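Local coordinates for protein nucleoporin nup120 (PDB 4GQ2) that serves as a structural component of the nuclear pore complex and may also act as a docking site for passing nuclear transport factors, at residues Gln884-Ala887 / Glu888-His892; Asn894-Ser897 / Cys898-His902. All coordinates share one frame; numbering follows the deposited sequence.

Contact 1: residues Gln884-Ala887 / Glu888-His892; sequences QEIA and EKYHH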
loop_
_atom_site.group_PDB
_atom_site.type_symbol
_atom_site.label_atom_id
_atom_site.label_comp_id
_atom_site.label_asym_id
_atom_site.label_seq_id
_atom_site.Cartn_x
_atom_site.Cartn_y
_atom_site.Cartn_z
ATOM N N GLN A 884 11.721 -30.327 -9.244
ATOM C CA GLN A 884 13.025 -30.594 -9.846
ATOM C C GLN A 884 13.811 -31.695 -9.138
ATOM O O GLN A 884 14.642 -32.357 -9.762
ATOM C CB GLN A 884 13.850 -29.317 -9.929
ATOM C CG GLN A 884 13.409 -28.405 -11.055
ATOM C CD GLN A 884 14.074 -27.049 -10.988
ATOM O OE1 GLN A 884 14.584 -26.649 -9.943
ATOM N NE2 GLN A 884 14.068 -26.329 -12.109
ATOM N N GLU A 885 13.551 -31.884 -7.845
ATOM C CA GLU A 885 14.158 -32.977 -7.085
ATOM C C GLU A 885 13.664 -34.320 -7.612
ATOM O O GLU A 885 14.443 -35.269 -7.757
ATOM C CB GLU A 885 13.842 -32.845 -5.596
ATOM C CG GLU A 885 14.721 -31.847 -4.860
ATOM C CD GLU A 885 14.285 -31.606 -3.424
ATOM O OE1 GLU A 885 13.278 -32.204 -2.981
ATOM O OE2 GLU A 885 14.955 -30.807 -2.739
ATOM N N ILE A 886 12.365 -34.377 -7.896
ATOM C CA ILE A 886 11.731 -35.545 -8.493
ATOM C C ILE A 886 12.233 -35.760 -9.924
ATOM O O ILE A 886 12.537 -36.888 -10.311
ATOM C CB ILE A 886 10.189 -35.436 -8.429
ATOM C CG1 ILE A 886 9.715 -35.606 -6.974
ATOM C CG2 ILE A 886 9.521 -36.466 -9.339
ATOM C CD1 ILE A 886 8.276 -35.194 -6.719
ATOM N N ALA A 887 12.347 -34.676 -10.694
ATOM C CA ALA A 887 12.826 -34.757 -12.071
ATOM C C ALA A 887 14.251 -35.303 -12.149
ATOM O O ALA A 887 14.558 -36.126 -13.018
ATOM C CB ALA A 887 12.744 -33.401 -12.744
ATOM N N GLU A 888 15.110 -34.842 -11.240
ATOM C CA GLU A 888 16.495 -35.294 -11.175
ATOM C C GLU A 888 16.579 -36.760 -10.750
ATOM O O GLU A 888 17.345 -37.536 -11.327
ATOM C CB GLU A 888 17.315 -34.427 -10.219
ATOM C CG GLU A 888 18.817 -34.555 -10.443
ATOM C CD GLU A 888 19.643 -34.210 -9.218
ATOM O OE1 GLU A 888 19.072 -33.722 -8.217
ATOM O OE2 GLU A 888 20.873 -34.430 -9.259
ATOM N N LYS A 889 15.787 -37.127 -9.743
ATOM C CA LYS A 889 15.731 -38.505 -9.257
ATOM C C LYS A 889 15.432 -39.490 -10.391
ATOM O O LYS A 889 16.000 -40.579 -10.441
ATOM C CB LYS A 889 14.696 -38.638 -8.135
ATOM C CG LYS A 889 14.825 -39.913 -7.319
ATOM C CD LYS A 889 13.882 -39.926 -6.129
ATOM C CE LYS A 889 14.353 -38.994 -5.025
ATOM N NZ LYS A 889 13.339 -38.884 -3.942
ATOM N N TYR A 890 14.571 -39.082 -11.316
ATOM C CA TYR A 890 14.168 -39.948 -12.424
ATOM C C TYR A 890 14.751 -39.532 -13.784
ATOM O O TYR A 890 14.133 -39.730 -14.837
ATOM C CB TYR A 890 12.643 -40.131 -12.414
ATOM C CG TYR A 890 12.164 -40.552 -11.028
ATOM C CD1 TYR A 890 12.651 -41.719 -10.429
ATOM C CD2 TYR A 890 11.266 -39.771 -10.301
ATOM C CE1 TYR A 890 12.250 -42.102 -9.158
ATOM C CE2 TYR A 890 10.853 -40.149 -9.028
ATOM C CZ TYR A 890 11.346 -41.317 -8.463
ATOM O OH TYR A 890 10.944 -41.708 -7.204
ATOM N N HIS A 891 15.957 -38.955 -13.730
ATOM C CA HIS A 891 16.796 -38.658 -14.909
ATOM C C HIS A 891 16.120 -37.828 -15.967
ATOM O O HIS A 891 16.271 -38.091 -17.167
ATOM C CB HIS A 891 17.347 -39.952 -15.515
ATOM C CG HIS A 891 17.655 -41.015 -14.490
ATOM N ND1 HIS A 891 18.755 -40.979 -13.717
ATOM C CD2 HIS A 891 16.943 -42.152 -14.110
ATOM C CE1 HIS A 891 18.756 -42.043 -12.890
ATOM N NE2 HIS A 891 17.647 -42.760 -13.132
ATOM N N HIS A 892 15.361 -36.825 -15.527
ATOM C CA HIS A 892 14.656 -35.907 -16.426
ATOM C C HIS A 892 13.938 -36.608 -17.553
ATOM O O HIS A 892 13.908 -36.138 -18.695
ATOM C CB HIS A 892 15.596 -34.807 -16.915
ATOM C CG HIS A 892 16.225 -34.018 -15.792
ATOM N ND1 HIS A 892 15.791 -32.798 -15.432
ATOM C CD2 HIS A 892 17.260 -34.341 -14.917
ATOM C CE1 HIS A 892 16.523 -32.350 -14.394
ATOM N NE2 HIS A 892 17.421 -33.296 -14.080
#
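A Schellman motif closes helix 881-889 where Ala887 meets His892, a compact example of how an alpha-helix is brought to an end. The last i to i+4 bonds run from Glu888 N to Gln884 O, from Lys889 N to Glu885 O and, bent to 144°, from Tyr890 N to Ile886 O; after them the pattern changes. The amide of His892 reaches five residues back to the carbonyl of Ala887 (N to O 2.7 Å), while inside it His891 N bonds Glu888 O at 3.1 Å. The reversal needs a positive phi, which His891 adopts at 55°. With chi1 of His892 at -57°, CG lies beside its own backbone N, and one imidazole face is turned over the Ala887 carbonyl, whose oxygen sits 3.7 Å above the ring plane, toward the rim. Beyond the helix, ND1 of that ring is hydrogen-bonded to Ser872 OG and the ring stacks with His873. Tyr890 is the first residue to leave helical angles. Its ring lies obliquely to the Ile886 side chain, CD2 being 3.9 Å from the CG2 methyl, and Lys889 CG rests over one ring face. Tyr890 also packs on Leu934 and Ala937 of helix 932-949. The paired 6→1 and 5→2 backbone bonds around a left-handed residue are the signature of the Schellman C-cap.

Contact 2: residues Asn894-Ser897 / Cys898-His902; sequences NLLS and CYYLH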
loop_
_atom_site.group_PDB
_atom_site.type_symbol
_atom_site.label_atom_id
_atom_site.label_comp_id
_atom_site.label_asym_id
_atom_site.label_seq_id
_atom_site.Cartn_x
_atom_site.Cartn_y
_atom_site.Cartn_z
ATOM N N ASN A 894 10.179 -38.931 -18.406
ATOM C CA ASN A 894 8.778 -39.054 -17.995
ATOM C C ASN A 894 8.361 -37.841 -17.175
ATOM O O ASN A 894 7.900 -37.962 -16.036
ATOM C CB ASN A 894 8.551 -40.334 -17.183
ATOM C CG ASN A 894 8.639 -41.593 -18.023
ATOM O OD1 ASN A 894 8.011 -41.701 -19.075
ATOM N ND2 ASN A 894 9.394 -42.571 -17.536
ATOM N N LEU A 895 8.545 -36.667 -17.761
ATOM C CA LEU A 895 8.390 -35.426 -17.020
ATOM C C LEU A 895 6.926 -35.125 -16.683
ATOM O O LEU A 895 6.636 -34.638 -15.594
ATOM C CB LEU A 895 9.076 -34.267 -17.752
ATOM C CG LEU A 895 10.603 -34.373 -17.890
ATOM C CD1 LEU A 895 11.166 -33.312 -18.837
ATOM C CD2 LEU A 895 11.293 -34.300 -16.532
ATOM N N LEU A 896 6.009 -35.453 -17.592
ATOM C CA LEU A 896 4.584 -35.292 -17.314
ATOM C C LEU A 896 4.241 -36.025 -16.033
ATOM O O LEU A 896 3.659 -35.439 -15.120
ATOM C CB LEU A 896 3.702 -35.803 -18.464
ATOM C CG LEU A 896 2.518 -34.923 -18.913
ATOM C CD1 LEU A 896 1.417 -35.743 -19.578
ATOM C CD2 LEU A 896 1.935 -34.078 -17.785
ATOM N N SER A 897 4.625 -37.301 -15.969
ATOM C CA SER A 897 4.392 -38.139 -14.791
ATOM C C SER A 897 5.009 -37.541 -13.536
ATOM O O SER A 897 4.365 -37.523 -12.478
ATOM C CB SER A 897 4.933 -39.554 -15.014
ATOM O OG SER A 897 4.081 -40.295 -15.867
ATOM N N CYS A 898 6.250 -37.057 -13.659
ATOM C CA CYS A 898 6.956 -36.396 -12.550
ATOM C C CYS A 898 6.148 -35.226 -11.994
ATOM O O CYS A 898 6.023 -35.064 -10.777
ATOM C CB CYS A 898 8.336 -35.907 -13.002
ATOM S SG CYS A 898 9.566 -37.217 -13.224
ATOM N N TYR A 899 5.601 -34.425 -12.907
ATOM C CA TYR A 899 4.758 -33.290 -12.573
ATOM C C TYR A 899 3.517 -33.767 -11.822
ATOM O O TYR A 899 3.218 -33.257 -10.740
ATOM C CB TYR A 899 4.404 -32.505 -13.849
ATOM C CG TYR A 899 3.421 -31.360 -13.663
ATOM C CD1 TYR A 899 3.777 -30.217 -12.947
ATOM C CD2 TYR A 899 2.138 -31.413 -14.232
ATOM C CE1 TYR A 899 2.885 -29.168 -12.788
ATOM C CE2 TYR A 899 1.239 -30.371 -14.080
ATOM C CZ TYR A 899 1.617 -29.252 -13.351
ATOM O OH TYR A 899 0.738 -28.209 -13.184
ATOM N N TYR A 900 2.820 -34.760 -12.372
ATOM C CA TYR A 900 1.632 -35.319 -11.713
ATOM C C TYR A 900 1.940 -35.980 -10.359
ATOM O O TYR A 900 1.130 -35.892 -9.427
ATOM C CB TYR A 900 0.880 -36.285 -12.636
ATOM C CG TYR A 900 0.149 -35.625 -13.793
ATOM C CD1 TYR A 900 -0.461 -34.377 -13.648
ATOM C CD2 TYR A 900 0.044 -36.264 -15.027
ATOM C CE1 TYR A 900 -1.135 -33.776 -14.707
ATOM C CE2 TYR A 900 -0.630 -35.677 -16.086
ATOM C CZ TYR A 900 -1.215 -34.432 -15.922
ATOM O OH TYR A 900 -1.880 -33.848 -16.972
ATOM N N LEU A 901 3.107 -36.628 -10.254
ATOM C CA LEU A 901 3.602 -37.148 -8.972
ATOM C C LEU A 901 3.812 -36.008 -7.976
ATOM O O LEU A 901 3.376 -36.088 -6.822
ATOM C CB LEU A 901 4.925 -37.906 -9.144
ATOM C CG LEU A 901 5.248 -39.132 -8.264
ATOM C CD1 LEU A 901 6.757 -39.263 -8.055
ATOM C CD2 LEU A 901 4.527 -39.171 -6.920
ATOM N N HIS A 902 4.494 -34.955 -8.421
ATOM C CA HIS A 902 4.703 -33.789 -7.577
ATOM C C HIS A 902 3.402 -33.204 -7.097
ATOM O O HIS A 902 3.243 -32.914 -5.915
ATOM C CB HIS A 902 5.501 -32.731 -8.309
ATOM C CG HIS A 902 5.571 -31.425 -7.570
ATOM N ND1 HIS A 902 5.028 -30.295 -8.051
ATOM C CD2 HIS A 902 6.118 -31.105 -6.334
ATOM C CE1 HIS A 902 5.233 -29.298 -7.177
ATOM N NE2 HIS A 902 5.896 -29.795 -6.125
#
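Asn894, at the N-cap position of helix 895-909, gives its backbone oxygen to Cys898 N (3.0 Å). Its amide group makes no capping bond and turns to the loop before helix 932-949, bonding Thr929 O through ND2 and Glu928 N through OD1. Leu895 follows with its carbonyl accepting Tyr899 N at 2.9 Å. The side chain of Leu896 carries the apolar part of the contact: it runs alongside Tyr900, pointing the same way, and brings CD2 to 3.5 Å from Tyr900 CE2 and 3.7 Å from CZ, oblique to the ring. Tyr900 meets it because chi1 of -71° sets CG beside the backbone N, on the side of the preceding turn; the neighbouring Tyr899, with CG anti to N (175°), sends its ring along a different course and bonds Phe863 O through its hydroxyl. Ser897 ends the segment with a short bond from its O to Leu901 N (2.7 Å), while its OG is hydrogen-bonded to Ala923 O. Four consecutive i to i+4 bonds thus take up the carbonyl oxygens of Asn894 to Ser897, while the buried polar side chains of Asn894, Ser897 and Tyr899 tie the helix start to neighbouring main chain.

In the fold
Contact 1 ends helix 881-889 and contact 2 begins helix 895-909, so together they frame the short turn joining two successive helices within the Nup120 HEAT-repeat family region. Their centres are about 9 Å apart and they touch directly. Ile886 is the principal link: its CG2 lies 3.9 Å from Cys898 CB and 4.1 Å from Leu901 CD1, and its CD1 reaches 3.9 Å from His902 CA. Nearer the turn, Ala887 CB approaches Leu895 CD2 at 4.2 Å. Helix 932-949 packs against both, meeting Tyr890 from contact 1 and Leu901 from contact 2. The pair illustrates how a helix end and the next helix start share one apolar seam.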